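PDB 4M9C: bacterial transferase hexapeptide (Three repeats) family protein from Acinetobacter baumannii, which probably transfers an acetyl group from acetyl-CoA to a UDP-linked amino sugar in the biosynthesis of UDP-N,N'-diacetylbacillosamine. Local coordinates for residues 6-11 with 64-69; 116-121 with 134-139; 155-160 with 175-180. All blocks are in the same frame, centred on the assembly; numbering follows the deposited sequence.

Contact 1: residues 6-11 with 64-69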
ATOM      1  N   GLY A   6      27.095 -10.794  -0.893  1.00 25.78           N
ATOM      2  CA  GLY A   6      27.327  -9.397  -0.587  1.00 27.14           C
ATOM      3  C   GLY A   6      26.109  -8.549  -0.897  1.00 28.68           C
ATOM      4  O   GLY A   6      25.412  -8.785  -1.893  1.00 28.80           O
ATOM      5  N   VAL A   7      25.846  -7.571  -0.034  1.00 29.63           N
ATOM      6  CA  VAL A   7      24.849  -6.541  -0.315  1.00 28.37           C
ATOM      7  C   VAL A   7      25.624  -5.268  -0.669  1.00 32.52           C
ATOM      8  O   VAL A   7      26.314  -4.696   0.180  1.00 29.64           O
ATOM      9  CB  VAL A   7      23.927  -6.283   0.907  1.00 26.15           C
ATOM     10  CG1 VAL A   7      23.006  -5.081   0.660  1.00 23.97           C
ATOM     11  CG2 VAL A   7      23.117  -7.539   1.256  1.00 22.98           C
ATOM     12  N   TYR A   8      25.525  -4.834  -1.922  1.00 28.25           N
ATOM     13  CA  TYR A   8      26.335  -3.713  -2.388  1.00 30.95           C
ATOM     14  C   TYR A   8      25.633  -2.411  -2.061  1.00 29.55           C
ATOM     15  O   TYR A   8      24.598  -2.092  -2.640  1.00 29.99           O
ATOM     16  CB  TYR A   8      26.601  -3.820  -3.889  1.00 30.89           C
ATOM     17  CG  TYR A   8      27.988  -3.336  -4.306  1.00 36.08           C
ATOM     18  CD1 TYR A   8      28.546  -2.190  -3.754  1.00 33.12           C
ATOM     19  CD2 TYR A   8      28.730  -4.035  -5.255  1.00 32.16           C
ATOM     20  CE1 TYR A   8      29.812  -1.755  -4.133  1.00 36.04           C
ATOM     21  CE2 TYR A   8      29.982  -3.613  -5.639  1.00 34.76           C
ATOM     22  CZ  TYR A   8      30.521  -2.472  -5.080  1.00 39.01           C
ATOM     23  OH  TYR A   8      31.778  -2.062  -5.475  1.00 42.90           O
ATOM     24  N   GLY A   9      26.194  -1.672  -1.113  1.00 32.13           N
ATOM     25  CA  GLY A   9      25.556  -0.479  -0.589  1.00 30.83           C
ATOM     26  C   GLY A   9      25.239  -0.641   0.888  1.00 34.32           C
ATOM     27  O   GLY A   9      24.300  -1.350   1.252  1.00 33.41           O
ATOM     28  N   ALA A  10      26.032  -0.001   1.742  1.00 31.15           N
ATOM     29  CA  ALA A  10      25.787  -0.021   3.175  1.00 29.53           C
ATOM     30  C   ALA A  10      24.777   1.063   3.523  1.00 32.33           C
ATOM     31  O   ALA A  10      23.874   0.849   4.331  1.00 36.10           O
ATOM     32  CB  ALA A  10      27.073   0.189   3.935  1.00 33.72           C
ATOM     33  N   SER A  11      24.912   2.216   2.885  1.00 30.17           N
ATOM     34  CA  SER A  11      23.997   3.333   3.123  1.00 32.55           C
ATOM     35  C   SER A  11      22.731   3.164   2.297  1.00 31.69           C
ATOM     36  O   SER A  11      22.566   2.155   1.605  1.00 32.63           O
ATOM     37  CB  SER A  11      24.658   4.666   2.749  1.00 32.28           C
ATOM     38  OG  SER A  11      25.848   4.859   3.488  1.00 52.23           O
ATOM     39  N   LYS A  64      30.475 -16.641  -5.180  1.00 36.50           N
ATOM     40  CA  LYS A  64      30.127 -15.337  -4.642  1.00 37.02           C
ATOM     41  C   LYS A  64      28.905 -14.788  -5.387  1.00 34.70           C
ATOM     42  O   LYS A  64      28.811 -14.897  -6.611  1.00 35.51           O
ATOM     43  CB  LYS A  64      31.312 -14.366  -4.739  1.00 37.53           C
ATOM     44  CG  LYS A  64      32.603 -14.856  -4.058  1.00 37.78           C
ATOM     45  CD  LYS A  64      33.614 -13.741  -3.925  1.00 43.32           C
ATOM     46  CE  LYS A  64      34.955 -14.243  -3.379  1.00 44.17           C
ATOM     47  NZ  LYS A  64      35.652 -15.090  -4.386  1.00 47.05           N
ATOM     48  N   ALA A  65      27.967 -14.217  -4.639  1.00 32.04           N
ATOM     49  CA  ALA A  65      26.753 -13.645  -5.216  1.00 33.73           C
ATOM     50  C   ALA A  65      26.437 -12.310  -4.544  1.00 28.34           C
ATOM     51  O   ALA A  65      26.727 -12.103  -3.360  1.00 26.79           O
ATOM     52  CB  ALA A  65      25.585 -14.616  -5.063  1.00 31.39           C
ATOM     53  N   VAL A  66      25.842 -11.400  -5.301  1.00 29.73           N
ATOM     54  CA  VAL A  66      25.594 -10.065  -4.783  1.00 29.37           C
ATOM     55  C   VAL A  66      24.202  -9.558  -5.160  1.00 25.60           C
ATOM     56  O   VAL A  66      23.720  -9.797  -6.264  1.00 25.26           O
ATOM     57  CB  VAL A  66      26.667  -9.082  -5.296  1.00 30.16           C
ATOM     58  CG1 VAL A  66      26.204  -7.627  -5.147  1.00 29.32           C
ATOM     59  CG2 VAL A  66      27.996  -9.317  -4.575  1.00 30.41           C
ATOM     60  N   THR A  67      23.559  -8.873  -4.222  1.00 26.43           N
ATOM     61  CA  THR A  67      22.412  -8.037  -4.548  1.00 26.28           C
ATOM     62  C   THR A  67      22.844  -6.587  -4.354  1.00 26.95           C
ATOM     63  O   THR A  67      23.433  -6.226  -3.330  1.00 27.10           O
ATOM     64  CB  THR A  67      21.159  -8.368  -3.682  1.00 23.09           C
ATOM     65  OG1 THR A  67      20.132  -7.401  -3.935  1.00 27.42           O
ATOM     66  CG2 THR A  67      21.506  -8.323  -2.202  1.00 22.56           C
ATOM     67  N   ILE A  68      22.579  -5.758  -5.357  1.00 28.12           N
ATOM     68  CA  ILE A  68      22.970  -4.359  -5.305  1.00 24.26           C
ATOM     69  C   ILE A  68      21.808  -3.560  -4.719  1.00 28.21           C
ATOM     70  O   ILE A  68      20.770  -3.413  -5.353  1.00 26.72           O
ATOM     71  CB  ILE A  68      23.298  -3.848  -6.716  1.00 29.37           C
ATOM     72  CG1 ILE A  68      24.499  -4.621  -7.291  1.00 30.76           C
ATOM     73  CG2 ILE A  68      23.541  -2.326  -6.702  1.00 30.67           C
ATOM     74  CD1 ILE A  68      24.669  -4.476  -8.809  1.00 30.03           C
ATOM     75  N   ALA A  69      21.987  -3.054  -3.503  1.00 27.08           N
ATOM     76  CA  ALA A  69      20.942  -2.305  -2.819  1.00 26.08           C
ATOM     77  C   ALA A  69      20.791  -0.885  -3.375  1.00 30.19           C
ATOM     78  O   ALA A  69      19.767  -0.229  -3.178  1.00 31.13           O
ATOM     79  CB  ALA A  69      21.251  -2.250  -1.325  1.00 26.40           C
TER
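Val7 and Thr67 stand side by side on one face of a parallel strand pair, their CG2 methyls 3.9 Å apart. In Val7 the other branch, CG1, lies anti to the backbone N (chi1 173°), which carries it forward along the strand to the methyl of Ala69, CG1 to CB 3.9 Å. On the opposite face Val66 CG1 meets the CB of Tyr8 at 4.0 Å and lies at the edge of the tyrosine ring, near its plane; Ile68 CG1 reaches the same CB. The backbones run 4.7 Å apart at closest approach, with N-to-C directions 29° from each other, and four backbone hydrogen bonds join them: Gly6 N to Ala65 O (2.8 Å), Thr67 N to Gly6 O, Tyr8 N to Thr67 O (2.9 Å) and Ala69 N to Tyr8 O. Two neighbouring strands of the parallel part of the Rossmann-like PglD N-terminal domain are thus paired, with helix 14-24 packed on the Val7 and Thr67 face and helix 73-85 on the Tyr8 and Ile68 face. Packing is close at Gly6, where the isopropyl group of Val66 lies against the glycine backbone, CG1 3.5 Å from Gly6 O and CG2 4.0 Å from Gly6 CA. At Gly9 the backbone takes a positive phi (117°) that favours glycine, and the chain turns out of the pairing. Beyond it the contact thins: Ala10 and Ser11 diverge from 64-69, and Ser11 is exposed. At the other end Lys64 is partly exposed, its NZ making weak hydrogen bonds to the carbonyls of Ile57 and Lys59.

Contact 2: residues 116-121 with 134-139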
ATOM      1  N   THR A 116       5.151  -4.987  -2.490  1.00 21.55           N
ATOM      2  CA  THR A 116       5.187  -4.726  -3.924  1.00 24.78           C
ATOM      3  C   THR A 116       4.266  -5.676  -4.669  1.00 24.36           C
ATOM      4  O   THR A 116       3.943  -6.761  -4.184  1.00 23.47           O
ATOM      5  CB  THR A 116       6.591  -4.863  -4.515  1.00 24.45           C
ATOM      6  OG1 THR A 116       7.243  -6.007  -3.943  1.00 24.20           O
ATOM      7  CG2 THR A 116       7.407  -3.590  -4.251  1.00 21.69           C
ATOM      8  N   CYS A 117       3.874  -5.272  -5.868  1.00 22.20           N
ATOM      9  CA  CYS A 117       2.915  -6.030  -6.642  1.00 23.03           C
ATOM     10  C   CYS A 117       3.194  -5.865  -8.123  1.00 26.05           C
ATOM     11  O   CYS A 117       3.303  -4.744  -8.614  1.00 26.09           O
ATOM     12  CB  CYS A 117       1.498  -5.549  -6.328  1.00 21.00           C
ATOM     13  SG  CYS A 117       0.173  -6.499  -7.180  1.00 26.13           S
ATOM     14  N   LEU A 118       3.334  -6.986  -8.820  1.00 23.52           N
ATOM     15  CA  LEU A 118       3.419  -7.005 -10.276  1.00 23.77           C
ATOM     16  C   LEU A 118       2.212  -7.815 -10.756  1.00 27.53           C
ATOM     17  O   LEU A 118       2.021  -8.949 -10.310  1.00 25.74           O
ATOM     18  CB  LEU A 118       4.709  -7.705 -10.704  1.00 25.29           C
ATOM     19  CG  LEU A 118       6.041  -6.961 -10.897  1.00 34.32           C
ATOM     20  CD1 LEU A 118       6.135  -5.586 -10.218  1.00 23.80           C
ATOM     21  CD2 LEU A 118       7.195  -7.852 -10.495  1.00 24.73           C
ATOM     22  N   THR A 119       1.382  -7.254 -11.636  1.00 23.82           N
ATOM     23  CA  THR A 119       0.170  -7.968 -12.039  1.00 26.29           C
ATOM     24  C   THR A 119       0.416  -8.962 -13.186  1.00 25.89           C
ATOM     25  O   THR A 119       1.108  -9.947 -12.985  1.00 27.79           O
ATOM     26  CB  THR A 119      -1.029  -7.028 -12.298  1.00 31.07           C
ATOM     27  OG1 THR A 119      -0.748  -6.147 -13.390  1.00 29.10           O
ATOM     28  CG2 THR A 119      -1.351  -6.204 -11.040  1.00 25.31           C
ATOM     29  N   SER A 120      -0.135  -8.718 -14.374  1.00 24.75           N
ATOM     30  CA  SER A 120      -0.052  -9.707 -15.455  1.00 29.29           C
ATOM     31  C   SER A 120       0.420  -9.162 -16.806  1.00 28.49           C
ATOM     32  O   SER A 120       0.102  -8.034 -17.174  1.00 26.02           O
ATOM     33  CB  SER A 120      -1.417 -10.384 -15.658  1.00 28.64           C
ATOM     34  OG  SER A 120      -1.851 -10.998 -14.461  1.00 32.19           O
ATOM     35  N   ASN A 121       1.149  -9.993 -17.548  1.00 26.25           N
ATOM     36  CA  ASN A 121       1.555  -9.657 -18.908  1.00 26.72           C
ATOM     37  C   ASN A 121       2.464  -8.443 -18.886  1.00 27.62           C
ATOM     38  O   ASN A 121       2.125  -7.386 -19.413  1.00 25.04           O
ATOM     39  CB  ASN A 121       0.334  -9.405 -19.790  1.00 29.66           C
ATOM     40  CG  ASN A 121      -0.473 -10.666 -20.025  1.00 33.45           C
ATOM     41  OD1 ASN A 121      -0.216 -11.417 -20.963  1.00 33.18           O
ATOM     42  ND2 ASN A 121      -1.418 -10.927 -19.144  1.00 28.50           N
ATOM     43  N   SER A 134       5.447  -0.076  -4.091  1.00 20.43           N
ATOM     44  CA  SER A 134       5.393   0.215  -5.523  1.00 21.27           C
ATOM     45  C   SER A 134       4.768  -0.954  -6.296  1.00 24.53           C
ATOM     46  O   SER A 134       4.793  -2.101  -5.842  1.00 24.43           O
ATOM     47  CB  SER A 134       6.771   0.593  -6.095  1.00 23.36           C
ATOM     48  OG  SER A 134       7.683  -0.495  -6.067  1.00 23.49           O
ATOM     49  N   TYR A 135       4.196  -0.662  -7.459  1.00 21.82           N
ATOM     50  CA  TYR A 135       3.610  -1.717  -8.277  1.00 21.77           C
ATOM     51  C   TYR A 135       3.722  -1.444  -9.766  1.00 23.55           C
ATOM     52  O   TYR A 135       3.926  -0.310 -10.188  1.00 23.42           O
ATOM     53  CB  TYR A 135       2.145  -1.938  -7.902  1.00 20.36           C
ATOM     54  CG  TYR A 135       1.204  -0.821  -8.291  1.00 23.44           C
ATOM     55  CD1 TYR A 135       0.849  -0.612  -9.622  1.00 22.35           C
ATOM     56  CD2 TYR A 135       0.626  -0.010  -7.325  1.00 21.05           C
ATOM     57  CE1 TYR A 135      -0.044   0.403  -9.985  1.00 22.51           C
ATOM     58  CE2 TYR A 135      -0.262   1.002  -7.677  1.00 22.93           C
ATOM     59  CZ  TYR A 135      -0.590   1.203  -9.008  1.00 23.67           C
ATOM     60  OH  TYR A 135      -1.468   2.206  -9.351  1.00 25.41           O
ATOM     61  N   VAL A 136       3.610  -2.506 -10.553  1.00 22.01           N
ATOM     62  CA  VAL A 136       3.542  -2.415 -12.002  1.00 23.91           C
ATOM     63  C   VAL A 136       2.289  -3.174 -12.456  1.00 25.02           C
ATOM     64  O   VAL A 136       2.125  -4.358 -12.135  1.00 26.57           O
ATOM     65  CB  VAL A 136       4.767  -3.073 -12.658  1.00 26.10           C
ATOM     66  CG1 VAL A 136       4.664  -2.982 -14.179  1.00 27.17           C
ATOM     67  CG2 VAL A 136       6.070  -2.449 -12.134  1.00 25.24           C
ATOM     68  N   ALA A 137       1.410  -2.503 -13.189  1.00 23.85           N
ATOM     69  CA  ALA A 137       0.139  -3.109 -13.579  1.00 26.66           C
ATOM     70  C   ALA A 137       0.235  -3.732 -14.969  1.00 27.07           C
ATOM     71  O   ALA A 137       1.330  -3.855 -15.514  1.00 29.78           O
ATOM     72  CB  ALA A 137      -0.971  -2.101 -13.514  1.00 24.56           C
ATOM     73  N   HIS A 138      -0.908  -4.094 -15.547  1.00 26.61           N
ATOM     74  CA  HIS A 138      -0.941  -4.982 -16.718  1.00 28.52           C
ATOM     75  C   HIS A 138      -0.373  -4.361 -17.997  1.00 28.10           C
ATOM     76  O   HIS A 138      -0.547  -3.167 -18.251  1.00 28.50           O
ATOM     77  CB  HIS A 138      -2.380  -5.449 -16.991  1.00 28.29           C
ATOM     78  CG  HIS A 138      -3.284  -4.350 -17.449  1.00 23.58           C
ATOM     79  ND1 HIS A 138      -3.413  -3.998 -18.776  1.00 32.67           N
ATOM     80  CD2 HIS A 138      -4.078  -3.501 -16.757  1.00 27.40           C
ATOM     81  CE1 HIS A 138      -4.259  -2.989 -18.883  1.00 29.43           C
ATOM     82  NE2 HIS A 138      -4.671  -2.661 -17.671  1.00 33.61           N
ATOM     83  N   ASP A 139       0.296  -5.188 -18.794  1.00 25.52           N
ATOM     84  CA  ASP A 139       0.748  -4.801 -20.127  1.00 26.31           C
ATOM     85  C   ASP A 139       1.801  -3.699 -20.128  1.00 29.29           C
ATOM     86  O   ASP A 139       1.870  -2.903 -21.053  1.00 30.79           O
ATOM     87  CB  ASP A 139      -0.452  -4.426 -21.008  1.00 25.18           C
ATOM     88  CG  ASP A 139      -1.408  -5.603 -21.207  1.00 33.10           C
ATOM     89  OD1 ASP A 139      -0.969  -6.643 -21.739  1.00 30.56           O
ATOM     90  OD2 ASP A 139      -2.581  -5.504 -20.791  1.00 33.55           O
TER
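Leu118 CD1 packs on Val136 CG2 at 3.7 Å, the two side chains lying alongside each other and pointing the same way. On the other face of the sheet, the CB atoms of Cys117 and Tyr135 meet at 4.0 Å. The backbone between these pairs is joined by hydrogen bonds from Val136 N to Cys117 O (3.0 Å) and from Thr119 N to Val136 O (3.0 Å), while that from Cys117 N to Ser134 O is weak. Equivalent residues stay in step past the short strands, and Asp139 N bonds to Ser120 O at 3.3 Å; the same N-H also makes a weak hydrogen bond to Asn121 O.

One step outward, the first torsion of His138 (chi1 68°) places CG between backbone N and carbonyl carbon, and from there ND1 reaches Asp139 OD2 in a hydrogen bond of 2.6 Å. The carboxylate oxygen is met on its anti side, 24° out of its plane, but close to the plane of the imidazole. This bond would limit rotation of the ring. The backbone itself sets CB of His138 against Ser120 O, at 3.6 Å. A second subunit fixes the same corner: its Lys15 forms a salt bridge with Asp139 OD1, and its Phe13 ring meets that of His138 at a steep angle.

The register and the nearly identical direction of the segments, 4° apart end to end, are those of successive coils in a left-handed parallel beta-helix. Strands 117-118 and 135-136 are neighbours in one of its faces, with strand 99-100 beyond the first and 153-154 beyond the second; Ile124 and Ile122 of strand 122-124, on the next face, touch Leu118 and Val136 respectively.

Contact 3: residues 155-160 with 175-180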
ATOM      1  N   ASN A 155       0.564   2.261 -13.606  1.00 24.23           N
ATOM      2  CA  ASN A 155      -0.629   1.590 -14.094  1.00 28.50           C
ATOM      3  C   ASN A 155      -0.471   0.947 -15.464  1.00 27.99           C
ATOM      4  O   ASN A 155       0.643   0.752 -15.936  1.00 26.98           O
ATOM      5  CB  ASN A 155      -1.821   2.534 -14.037  1.00 28.19           C
ATOM      6  CG  ASN A 155      -2.117   2.973 -12.625  1.00 32.71           C
ATOM      7  OD1 ASN A 155      -1.889   4.130 -12.244  1.00 33.28           O
ATOM      8  ND2 ASN A 155      -2.594   2.041 -11.821  1.00 25.43           N
ATOM      9  N   GLY A 156      -1.585   0.599 -16.093  1.00 27.41           N
ATOM     10  CA  GLY A 156      -1.541  -0.234 -17.283  1.00 27.74           C
ATOM     11  C   GLY A 156      -1.031   0.419 -18.558  1.00 25.83           C
ATOM     12  O   GLY A 156      -1.181   1.621 -18.760  1.00 30.15           O
ATOM     13  N   ASN A 157      -0.446  -0.399 -19.427  1.00 26.32           N
ATOM     14  CA  ASN A 157      -0.009   0.031 -20.750  1.00 28.49           C
ATOM     15  C   ASN A 157       0.959   1.198 -20.694  1.00 30.31           C
ATOM     16  O   ASN A 157       0.795   2.197 -21.401  1.00 28.96           O
ATOM     17  CB  ASN A 157      -1.203   0.366 -21.648  1.00 24.18           C
ATOM     18  CG  ASN A 157      -1.888  -0.879 -22.186  1.00 32.97           C
ATOM     19  OD1 ASN A 157      -1.312  -1.642 -22.974  1.00 31.49           O
ATOM     20  ND2 ASN A 157      -3.124  -1.091 -21.760  1.00 30.95           N
ATOM     21  N   ILE A 158       1.967   1.063 -19.844  1.00 28.22           N
ATOM     22  CA  ILE A 158       2.995   2.085 -19.720  1.00 26.74           C
ATOM     23  C   ILE A 158       4.327   1.465 -20.114  1.00 29.82           C
ATOM     24  O   ILE A 158       4.616   0.321 -19.755  1.00 29.94           O
ATOM     25  CB  ILE A 158       3.038   2.629 -18.285  1.00 26.83           C
ATOM     26  CG1 ILE A 158       1.735   3.382 -17.980  1.00 26.93           C
ATOM     27  CG2 ILE A 158       4.272   3.524 -18.067  1.00 22.83           C
ATOM     28  CD1 ILE A 158       1.519   3.701 -16.511  1.00 23.95           C
ATOM     29  N   HIS A 159       5.123   2.198 -20.884  1.00 29.15           N
ATOM     30  CA  HIS A 159       6.466   1.750 -21.221  1.00 28.64           C
ATOM     31  C   HIS A 159       7.459   2.695 -20.552  1.00 31.84           C
ATOM     32  O   HIS A 159       7.483   3.895 -20.832  1.00 29.27           O
ATOM     33  CB  HIS A 159       6.677   1.714 -22.742  1.00 32.60           C
ATOM     34  CG  HIS A 159       5.757   0.772 -23.462  1.00 38.49           C
ATOM     35  ND1 HIS A 159       5.809   0.571 -24.826  1.00 40.42           N
ATOM     36  CD2 HIS A 159       4.765  -0.030 -23.004  1.00 37.06           C
ATOM     37  CE1 HIS A 159       4.894  -0.314 -25.177  1.00 42.58           C
ATOM     38  NE2 HIS A 159       4.244  -0.694 -24.091  1.00 40.56           N
ATOM     39  N   ILE A 160       8.241   2.155 -19.629  1.00 30.84           N
ATOM     40  CA  ILE A 160       9.237   2.937 -18.905  1.00 31.74           C
ATOM     41  C   ILE A 160      10.604   2.506 -19.408  1.00 32.91           C
ATOM     42  O   ILE A 160      11.004   1.363 -19.227  1.00 29.69           O
ATOM     43  CB  ILE A 160       9.120   2.711 -17.387  1.00 29.88           C
ATOM     44  CG1 ILE A 160       7.741   3.183 -16.905  1.00 26.84           C
ATOM     45  CG2 ILE A 160      10.220   3.443 -16.647  1.00 28.68           C
ATOM     46  CD1 ILE A 160       7.486   2.963 -15.436  1.00 28.45           C
ATOM     47  N   GLY A 175      -1.824   4.031 -20.148  1.00 28.10           N
ATOM     48  CA  GLY A 175      -1.924   4.273 -21.576  1.00 31.63           C
ATOM     49  C   GLY A 175      -3.012   3.374 -22.158  1.00 31.52           C
ATOM     50  O   GLY A 175      -3.889   2.924 -21.427  1.00 32.50           O
ATOM     51  N   THR A 176      -2.954   3.111 -23.460  1.00 32.13           N
ATOM     52  CA  THR A 176      -3.887   2.190 -24.109  1.00 31.21           C
ATOM     53  C   THR A 176      -3.056   1.207 -24.920  1.00 34.22           C
ATOM     54  O   THR A 176      -1.872   1.450 -25.152  1.00 34.52           O
ATOM     55  CB  THR A 176      -4.853   2.925 -25.073  1.00 38.70           C
ATOM     56  OG1 THR A 176      -4.102   3.532 -26.129  1.00 36.03           O
ATOM     57  CG2 THR A 176      -5.667   3.996 -24.348  1.00 35.58           C
ATOM     58  N   PRO A 177      -3.660   0.088 -25.356  1.00 37.88           N
ATOM     59  CA  PRO A 177      -2.871  -0.863 -26.149  1.00 37.56           C
ATOM     60  C   PRO A 177      -2.317  -0.231 -27.434  1.00 40.32           C
ATOM     61  O   PRO A 177      -1.231  -0.600 -27.887  1.00 43.27           O
ATOM     62  CB  PRO A 177      -3.882  -1.967 -26.476  1.00 36.81           C
ATOM     63  CG  PRO A 177      -4.896  -1.876 -25.382  1.00 39.90           C
ATOM     64  CD  PRO A 177      -5.019  -0.415 -25.076  1.00 35.86           C
ATOM     65  N   ASP A 178      -3.051   0.719 -28.005  1.00 39.41           N
ATOM     66  CA  ASP A 178      -2.582   1.427 -29.196  1.00 44.02           C
ATOM     67  C   ASP A 178      -1.596   2.546 -28.868  1.00 45.66           C
ATOM     68  O   ASP A 178      -0.633   2.767 -29.605  1.00 41.85           O
ATOM     69  CB  ASP A 178      -3.755   2.013 -29.987  1.00 45.17           C
ATOM     70  CG  ASP A 178      -4.469   0.968 -30.827  1.00 54.89           C
ATOM     71  OD1 ASP A 178      -3.951  -0.171 -30.931  1.00 52.40           O
ATOM     72  OD2 ASP A 178      -5.541   1.295 -31.389  1.00 60.32           O
ATOM     73  N   LYS A 179      -1.846   3.260 -27.776  1.00 38.14           N
ATOM     74  CA  LYS A 179      -0.986   4.383 -27.403  1.00 42.88           C
ATOM     75  C   LYS A 179      -0.498   4.237 -25.968  1.00 31.75           C
ATOM     76  O   LYS A 179      -1.099   4.785 -25.039  1.00 32.38           O
ATOM     77  CB  LYS A 179      -1.722   5.720 -27.588  1.00 39.57           C
ATOM     78  CG  LYS A 179      -2.330   5.909 -28.977  1.00 45.28           C
ATOM     79  CD  LYS A 179      -2.981   7.272 -29.125  1.00 51.39           C
ATOM     80  N   PRO A 180       0.582   3.477 -25.777  1.00 32.02           N
ATOM     81  CA  PRO A 180       1.164   3.379 -24.436  1.00 32.45           C
ATOM     82  C   PRO A 180       1.623   4.744 -23.949  1.00 34.01           C
ATOM     83  O   PRO A 180       2.020   5.581 -24.759  1.00 34.80           O
ATOM     84  CB  PRO A 180       2.376   2.475 -24.650  1.00 32.56           C
ATOM     85  CG  PRO A 180       2.681   2.572 -26.100  1.00 37.83           C
ATOM     86  CD  PRO A 180       1.354   2.709 -26.766  1.00 34.02           C
TER
HETATM   87  O   HOH W   1      -4.534   0.513 -19.993  1.00 33.82           O
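With chi1 at -77°, Asn157 sets CG anti to its own carbonyl carbon, and its amide reaches over the backbone that joins Thr176 to Pro177: CG comes within 3.6 Å of Thr176 C, and OD1 within 3.6 Å of Pro177 CA. His159 uses a similar first torsion, chi1 -61°, to present one face of its ring to Pro180. There CB of the proline stands 3.7 Å from the ring centroid and only 7° off the ring normal, a CH-pi contact over the middle of the face. Pro180 CG lies further out, above the margin formed by CE1 and ND1, 3.8 Å from CE1.

A direct backbone hydrogen bond runs from Gly175 N to Gly156 O, 2.9 Å long. Gly175 is close-packed: its CA approaches Asn157 O at 3.4 Å. The same oxygen receives a CA-H contact from Pro180. Asn157 adopts a left-handed backbone conformation, which turns the chain at the corner leading into strand 158-160. A water accepts from Asn157 ND2 (2.8 Å) and donates to Gly175 O, adding a bridged link beside the direct one.

Residues 175-180 leave the regular coil as a projecting loop between strands 171-172 and 181-183 of the beta-helix. Thr176 OG1 accepts from Lys179 N at 2.8 Å in an ST motif, and Thr176 N bonds to Lys179 O, so the loop closes on itself while Asp178 and Lys179 remain exposed. No salt bridge links the two segments: hydrogen bonds between neutral groups, direct and through water, hold the root of the loop at Gly175, and the CH-pi contact with His159 holds its return at Pro180.

From the N terminus, contact 1 comes first: the chain leaves strand 3-8, passes through helices and strands of the N-terminal domain, and returns at strand 63-68 to lie beside it. The chain then enters the beta-helix, where contact 2 closes one coil between residues 116-121 and 134-139. Contact 3 closes a later coil, with the excursion at 175-180 folded back on 155-160. The three loops follow in series, neither nested nor crossed. Contacts 2 and 3 touch through His138 O and Asn157 N, a probable hydrogen bond of 3.0 Å, while contact 1 lies across the chain's centre, with its nearest atoms about 12 Å from contact 2.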